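Long-range contacts in carbonic anhydrase (PDB 4O1J), which probably catalyses the reversible hydration of carbon dioxide to hydrogencarbonate as a zinc-dependent, tetrameric beta-class enzyme: residues G111-G116 / F196-G201; I107-H112 / A169-L174. All coordinates share one frame; numbering follows the deposited sequence.

Contact 1: G111-G116 / F196-G201; sequences GHSACG and FDIGCG. With ZN (zinc ion), chain C.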
ATOM      1  N   GLY A 111      18.253  -6.190 -10.826  1.00 26.96           N
ATOM      2  CA  GLY A 111      17.805  -5.262 -11.847  1.00 29.72           C
ATOM      3  C   GLY A 111      18.249  -5.778 -13.194  1.00 31.28           C
ATOM      4  O   GLY A 111      19.037  -6.714 -13.245  1.00 30.44           O
ATOM      5  N   HIS A 112      17.744  -5.188 -14.275  1.00 31.55           N
ATOM      6  CA  HIS A 112      18.097  -5.649 -15.611  1.00 31.98           C
ATOM      7  C   HIS A 112      18.093  -4.536 -16.654  1.00 34.21           C
ATOM      8  O   HIS A 112      17.567  -3.445 -16.428  1.00 36.09           O
ATOM      9  CB  HIS A 112      17.143  -6.749 -16.066  1.00 30.39           C
ATOM     10  CG  HIS A 112      15.792  -6.243 -16.461  1.00 29.46           C
ATOM     11  ND1 HIS A 112      15.482  -5.883 -17.755  1.00 28.98           N
ATOM     12  CD2 HIS A 112      14.665  -6.046 -15.737  1.00 29.75           C
ATOM     13  CE1 HIS A 112      14.225  -5.482 -17.810  1.00 29.61           C
ATOM     14  NE2 HIS A 112      13.707  -5.571 -16.598  1.00 29.55           N
ATOM     15  N   SER A 113      18.685  -4.843 -17.805  1.00 33.18           N
ATOM     16  CA  SER A 113      18.754  -3.933 -18.938  1.00 31.40           C
ATOM     17  C   SER A 113      17.438  -3.898 -19.721  1.00 29.30           C
ATOM     18  O   SER A 113      16.666  -4.856 -19.696  1.00 29.29           O
ATOM     19  CB  SER A 113      19.911  -4.337 -19.855  1.00 33.12           C
ATOM     20  OG  SER A 113      19.846  -5.714 -20.192  1.00 33.19           O
ATOM     21  N   ALA A 114      17.202  -2.791 -20.421  1.00 28.78           N
ATOM     22  CA  ALA A 114      15.973  -2.567 -21.190  1.00 29.82           C
ATOM     23  C   ALA A 114      14.740  -2.619 -20.289  1.00 32.27           C
ATOM     24  O   ALA A 114      13.693  -3.134 -20.682  1.00 32.65           O
ATOM     25  CB  ALA A 114      15.847  -3.574 -22.329  1.00 28.86           C
ATOM     26  N   CYS A 115      14.875  -2.081 -19.079  1.00 32.43           N
ATOM     27  CA  CYS A 115      13.765  -2.017 -18.145  1.00 32.64           C
ATOM     28  C   CYS A 115      12.803  -0.899 -18.541  1.00 33.99           C
ATOM     29  O   CYS A 115      13.190   0.271 -18.641  1.00 33.41           O
ATOM     30  CB  CYS A 115      14.277  -1.803 -16.720  1.00 32.37           C
ATOM     31  SG  CYS A 115      13.048  -2.072 -15.424  1.00 34.05           S
ATOM     32  N   GLY A 116      11.545  -1.269 -18.749  1.00 33.81           N
ATOM     33  CA  GLY A 116      10.528  -0.329 -19.173  1.00 32.77           C
ATOM     34  C   GLY A 116      10.203   0.692 -18.105  1.00 32.77           C
ATOM     35  O   GLY A 116       9.929   1.849 -18.419  1.00 30.83           O
ATOM     36  N   PHE A 196      21.117  -8.280 -14.360  1.00 31.73           N
ATOM     37  CA  PHE A 196      20.923  -9.214 -15.448  1.00 30.85           C
ATOM     38  C   PHE A 196      20.963  -8.461 -16.763  1.00 31.94           C
ATOM     39  O   PHE A 196      20.060  -7.679 -17.074  1.00 30.17           O
ATOM     40  CB  PHE A 196      19.587  -9.937 -15.286  1.00 30.03           C
ATOM     41  CG  PHE A 196      19.205 -10.795 -16.458  1.00 29.51           C
ATOM     42  CD1 PHE A 196      19.990 -11.884 -16.826  1.00 29.01           C
ATOM     43  CD2 PHE A 196      18.053 -10.523 -17.182  1.00 28.05           C
ATOM     44  CE1 PHE A 196      19.636 -12.684 -17.896  1.00 27.92           C
ATOM     45  CE2 PHE A 196      17.692 -11.314 -18.252  1.00 28.02           C
ATOM     46  CZ  PHE A 196      18.486 -12.399 -18.612  1.00 28.28           C
ATOM     47  N   ASP A 197      22.009  -8.710 -17.542  1.00 33.56           N
ATOM     48  CA  ASP A 197      22.150  -8.050 -18.821  1.00 35.76           C
ATOM     49  C   ASP A 197      21.591  -8.956 -19.913  1.00 36.28           C
ATOM     50  O   ASP A 197      22.193  -9.968 -20.262  1.00 38.45           O
ATOM     51  CB  ASP A 197      23.610  -7.705 -19.072  1.00 39.91           C
ATOM     52  CG  ASP A 197      23.766  -6.401 -19.806  1.00 46.11           C
ATOM     53  OD1 ASP A 197      23.625  -6.408 -21.048  1.00 49.08           O
ATOM     54  OD2 ASP A 197      24.016  -5.369 -19.133  1.00 46.86           O
ATOM     55  N   ILE A 198      20.437  -8.581 -20.451  1.00 34.91           N
ATOM     56  CA  ILE A 198      19.685  -9.444 -21.360  1.00 34.87           C
ATOM     57  C   ILE A 198      20.424  -9.742 -22.662  1.00 38.15           C
ATOM     58  O   ILE A 198      20.342 -10.853 -23.189  1.00 39.32           O
ATOM     59  CB  ILE A 198      18.308  -8.825 -21.680  1.00 32.45           C
ATOM     60  CG1 ILE A 198      17.540  -8.577 -20.380  1.00 29.66           C
ATOM     61  CG2 ILE A 198      17.503  -9.726 -22.601  1.00 32.27           C
ATOM     62  CD1 ILE A 198      16.145  -8.060 -20.576  1.00 28.29           C
ATOM     63  N   GLY A 199      21.165  -8.759 -23.164  1.00 39.04           N
ATOM     64  CA  GLY A 199      21.945  -8.939 -24.373  1.00 38.48           C
ATOM     65  C   GLY A 199      22.894 -10.125 -24.357  1.00 39.85           C
ATOM     66  O   GLY A 199      23.041 -10.815 -25.368  1.00 41.30           O
ATOM     67  N   CYS A 200      23.540 -10.380 -23.221  1.00 40.28           N
ATOM     68  CA  CYS A 200      24.466 -11.511 -23.139  1.00 40.75           C
ATOM     69  C   CYS A 200      23.935 -12.624 -22.237  1.00 41.56           C
ATOM     70  O   CYS A 200      24.533 -13.695 -22.150  1.00 41.65           O
ATOM     71  CB  CYS A 200      25.854 -11.051 -22.664  1.00 40.38           C
ATOM     72  SG  CYS A 200      25.951 -10.247 -21.047  1.00 50.02           S
ATOM     73  N   GLY A 201      22.807 -12.367 -21.580  1.00 41.50           N
ATOM     74  CA  GLY A 201      22.159 -13.352 -20.731  1.00 40.82           C
ATOM     75  C   GLY A 201      22.881 -13.637 -19.427  1.00 41.84           C
ATOM     76  O   GLY A 201      22.559 -14.605 -18.733  1.00 41.54           O
TER
HETATM   77 ZN    ZN C 301      12.045  -4.120 -16.020  1.00 28.77          ZN
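Ser113 reaches across to the chain at Ile198 with its hydroxyl, and Ile198 N donates to Ser113 OG over 2.9 Å with an N-H...O angle of 160°. With chi1 at 51°, OG sits between the backbone N and the carbonyl carbon of its own residue, which turns it toward the 196-201 backbone. An alanine here would take away that acceptor, and the amide of Ile198 would probably be left without its mate across the contact. Just before it, His112 and Phe196 form a parallel bridge with both side chains on one face of the sheet. His112 CB lies at the edge of the phenyl ring, near its plane and 4.0 Å from Phe196 CD2, while the imidazole leads away from Phe196 to the metal. Backbone bonds flank the bridge, Phe196 N giving to Gly111 O at 2.8 Å and Ser113 N to Phe196 O at 3.2 Å. Such a site, at the C-terminal end of parallel strands, belongs to the beta-class carbonic anhydrase fold: His112 NE2 binds zinc at 2.3 Å and Cys115 SG at 2.4 Å, and Cys56 adds the second thiolate. Cys115 also lays its CB over one face of the imidazole, offset toward the rim. Ile198 runs alongside His112, pointing the same way, and its CD1 comes obliquely to the ring, 3.6 Å from His112 ND1. ND1 is also placed as a donor to Ser113 O, in a bond modelled too short to lean on, while NE2 faces the metal. Beyond the two segments, Ala114 O accepts from Arg60, and Ile198 packs on Leu43 of a second subunit.

Contact 2: I107-H112 / A169-L174; sequences IVLCGH and AGIKVL. With ZN (zinc ion), chain C.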
ATOM      1  N   ILE A 107      19.339 -12.997  -0.160  1.00 27.89           N
ATOM      2  CA  ILE A 107      18.355 -12.118  -0.776  1.00 25.25           C
ATOM      3  C   ILE A 107      18.994 -11.436  -1.969  1.00 23.22           C
ATOM      4  O   ILE A 107      19.970 -10.716  -1.831  1.00 21.42           O
ATOM      5  CB  ILE A 107      17.810 -11.055   0.217  1.00 21.63           C
ATOM      6  CG1 ILE A 107      17.021 -11.737   1.338  1.00 22.17           C
ATOM      7  CG2 ILE A 107      16.930 -10.037  -0.501  1.00 18.21           C
ATOM      8  CD1 ILE A 107      16.601 -10.818   2.437  1.00 22.85           C
ATOM      9  N   VAL A 108      18.429 -11.678  -3.142  1.00 24.68           N
ATOM     10  CA  VAL A 108      18.972 -11.190  -4.398  1.00 25.63           C
ATOM     11  C   VAL A 108      18.070 -10.139  -5.025  1.00 27.99           C
ATOM     12  O   VAL A 108      16.985 -10.451  -5.521  1.00 28.94           O
ATOM     13  CB  VAL A 108      19.161 -12.338  -5.415  1.00 22.52           C
ATOM     14  CG1 VAL A 108      19.766 -11.811  -6.701  1.00 20.51           C
ATOM     15  CG2 VAL A 108      20.020 -13.439  -4.821  1.00 22.16           C
ATOM     16  N   LEU A 109      18.508  -8.887  -4.996  1.00 28.74           N
ATOM     17  CA  LEU A 109      17.761  -7.848  -5.686  1.00 27.12           C
ATOM     18  C   LEU A 109      18.335  -7.724  -7.084  1.00 26.19           C
ATOM     19  O   LEU A 109      19.483  -7.302  -7.262  1.00 26.07           O
ATOM     20  CB  LEU A 109      17.830  -6.510  -4.946  1.00 24.74           C
ATOM     21  CG  LEU A 109      17.073  -5.390  -5.659  1.00 22.84           C
ATOM     22  CD1 LEU A 109      15.601  -5.747  -5.836  1.00 21.42           C
ATOM     23  CD2 LEU A 109      17.228  -4.088  -4.910  1.00 22.66           C
ATOM     24  N   CYS A 110      17.535  -8.099  -8.075  1.00 25.65           N
ATOM     25  CA  CYS A 110      18.044  -8.150  -9.433  1.00 25.83           C
ATOM     26  C   CYS A 110      17.423  -7.104 -10.331  1.00 25.36           C
ATOM     27  O   CYS A 110      16.229  -7.153 -10.608  1.00 23.93           O
ATOM     28  CB  CYS A 110      17.808  -9.529 -10.039  1.00 25.00           C
ATOM     29  SG  CYS A 110      18.418  -9.685 -11.738  1.00 31.30           S
ATOM     30  N   GLY A 111      18.253  -6.190 -10.826  1.00 26.96           N
ATOM     31  CA  GLY A 111      17.805  -5.262 -11.847  1.00 29.72           C
ATOM     32  C   GLY A 111      18.249  -5.778 -13.194  1.00 31.28           C
ATOM     33  O   GLY A 111      19.037  -6.714 -13.245  1.00 30.44           O
ATOM     34  N   HIS A 112      17.744  -5.188 -14.275  1.00 31.55           N
ATOM     35  CA  HIS A 112      18.097  -5.649 -15.611  1.00 31.98           C
ATOM     36  C   HIS A 112      18.093  -4.536 -16.654  1.00 34.21           C
ATOM     37  O   HIS A 112      17.567  -3.445 -16.428  1.00 36.09           O
ATOM     38  CB  HIS A 112      17.143  -6.749 -16.066  1.00 30.39           C
ATOM     39  CG  HIS A 112      15.792  -6.243 -16.461  1.00 29.46           C
ATOM     40  ND1 HIS A 112      15.482  -5.883 -17.755  1.00 28.98           N
ATOM     41  CD2 HIS A 112      14.665  -6.046 -15.737  1.00 29.75           C
ATOM     42  CE1 HIS A 112      14.225  -5.482 -17.810  1.00 29.61           C
ATOM     43  NE2 HIS A 112      13.707  -5.571 -16.598  1.00 29.55           N
ATOM     44  N   ALA A 169      19.663   1.539  -4.620  1.00 36.68           N
ATOM     45  CA  ALA A 169      18.740   2.163  -3.677  1.00 36.73           C
ATOM     46  C   ALA A 169      17.903   1.095  -2.974  1.00 36.06           C
ATOM     47  O   ALA A 169      17.702   1.135  -1.739  1.00 37.64           O
ATOM     48  CB  ALA A 169      17.841   3.165  -4.393  1.00 35.86           C
ATOM     49  N   GLY A 170      17.447   0.119  -3.757  1.00 31.93           N
ATOM     50  CA  GLY A 170      16.623  -0.937  -3.208  1.00 30.25           C
ATOM     51  C   GLY A 170      17.402  -1.750  -2.189  1.00 29.03           C
ATOM     52  O   GLY A 170      16.855  -2.174  -1.167  1.00 29.12           O
ATOM     53  N   ILE A 171      18.690  -1.949  -2.462  1.00 27.60           N
ATOM     54  CA  ILE A 171      19.560  -2.635  -1.520  1.00 25.92           C
ATOM     55  C   ILE A 171      19.613  -1.855  -0.211  1.00 27.17           C
ATOM     56  O   ILE A 171      19.442  -2.443   0.853  1.00 25.99           O
ATOM     57  CB  ILE A 171      20.985  -2.821  -2.075  1.00 23.74           C
ATOM     58  CG1 ILE A 171      20.994  -3.883  -3.177  1.00 23.14           C
ATOM     59  CG2 ILE A 171      21.934  -3.249  -0.968  1.00 21.95           C
ATOM     60  CD1 ILE A 171      20.677  -5.277  -2.688  1.00 23.00           C
ATOM     61  N   LYS A 172      19.813  -0.536  -0.286  1.00 28.74           N
ATOM     62  CA  LYS A 172      19.829   0.282   0.940  1.00 29.51           C
ATOM     63  C   LYS A 172      18.553   0.089   1.774  1.00 27.53           C
ATOM     64  O   LYS A 172      18.612  -0.123   3.007  1.00 25.37           O
ATOM     65  CB  LYS A 172      20.012   1.761   0.594  1.00 31.04           C
ATOM     66  CG  LYS A 172      21.390   2.073   0.017  1.00 33.06           C
ATOM     67  CD  LYS A 172      21.495   3.516  -0.431  1.00 34.08           C
ATOM     68  CE  LYS A 172      22.774   3.753  -1.219  1.00 34.05           C
ATOM     69  NZ  LYS A 172      22.838   5.133  -1.779  1.00 33.53           N
ATOM     70  N   VAL A 173      17.406   0.112   1.092  1.00 27.06           N
ATOM     71  CA  VAL A 173      16.127  -0.109   1.768  1.00 28.41           C
ATOM     72  C   VAL A 173      16.048  -1.496   2.431  1.00 30.71           C
ATOM     73  O   VAL A 173      15.636  -1.611   3.593  1.00 31.92           O
ATOM     74  CB  VAL A 173      14.940   0.046   0.797  1.00 28.16           C
ATOM     75  CG1 VAL A 173      13.626  -0.305   1.493  1.00 27.80           C
ATOM     76  CG2 VAL A 173      14.890   1.462   0.246  1.00 27.96           C
ATOM     77  N   LEU A 174      16.455  -2.535   1.700  1.00 29.69           N
ATOM     78  CA  LEU A 174      16.497  -3.899   2.236  1.00 30.20           C
ATOM     79  C   LEU A 174      17.400  -4.006   3.474  1.00 32.03           C
ATOM     80  O   LEU A 174      17.105  -4.742   4.428  1.00 29.36           O
ATOM     81  CB  LEU A 174      16.991  -4.880   1.164  1.00 29.90           C
ATOM     82  CG  LEU A 174      16.095  -5.142  -0.049  1.00 29.06           C
ATOM     83  CD1 LEU A 174      16.804  -5.998  -1.081  1.00 27.57           C
ATOM     84  CD2 LEU A 174      14.809  -5.809   0.389  1.00 29.01           C
TER
HETATM   85 ZN    ZN C 301      12.045  -4.120 -16.020  1.00 28.77          ZN
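Leu109 and Ile171 make the centre of an apolar contact between strand 106-112 and helix 155-176, with Ile171 CD1 placed 3.8 Å from Leu109 CB. Leu174 adds the other side-chain contacts. Its CD1 touches both strand residues that face the helix, lying 4.0 Å from Leu109 CB and 4.1 Å from Ile107 CG2; the Ile107 and Leu174 side chains cross obliquely. Leu109 has CG anti to its own backbone N (chi1 179°), which carries the branched end out from the strand toward the helix.

A second kind of contact sets side chain against backbone. Leu109 CD2 rests on the peptide joining Gly170 to Ile171, 3.6 Å from Gly170 C and likewise from Ile171 N. Gly170 makes this possible, since a beta carbon there would point toward the strand and run into Leu109 CD2. Within the helix the backbone keeps its own bonds, Leu174 N giving to Gly170 O at 2.9 Å.

The two axes are nearly antiparallel, at 160°, and approach to 9.3 Å, so this is a helix laid along one face of the central sheet, as in an alpha/beta fold. Further apolar residues continue the layer: Ile54 of strand 51-56 lies beside Leu109, Val191 beside Ile171, and Ile95 of helix 89-100 beside Leu174. On the other face of the strand, Val108 packs on Phe18 of a second subunit. His112, at the far end of 107-112, carries the zinc well away from the helix.

With five buried residues meeting through carbon contacts and the face of one peptide, the fit here depends on shape, and the lack of a side chain at Gly170 lets Leu109 lie close against the helix backbone.

How the contacts relate
Both contacts are buried and share strand 106-112, contact 2 using its course through the sheet and contact 1 its C-terminal end, with Gly111 and His112 common to the two. Their centres lie about 15 Å apart. Contact 1 joins neighbouring strands within the sheet and the loops that follow, and is held mainly by backbone bonds and a serine hydroxyl, with some apolar packing, beside two zinc ligands both from 111-116. Contact 2, nearer the centre of the chain, joins the sheet to a covering helix and is apolar. They meet directly where Phe196 CB packs against Cys110 SG at 3.7 Å. One strand thus passes from hydrophobic core at Ile107 and Leu109 to the zinc site at His112.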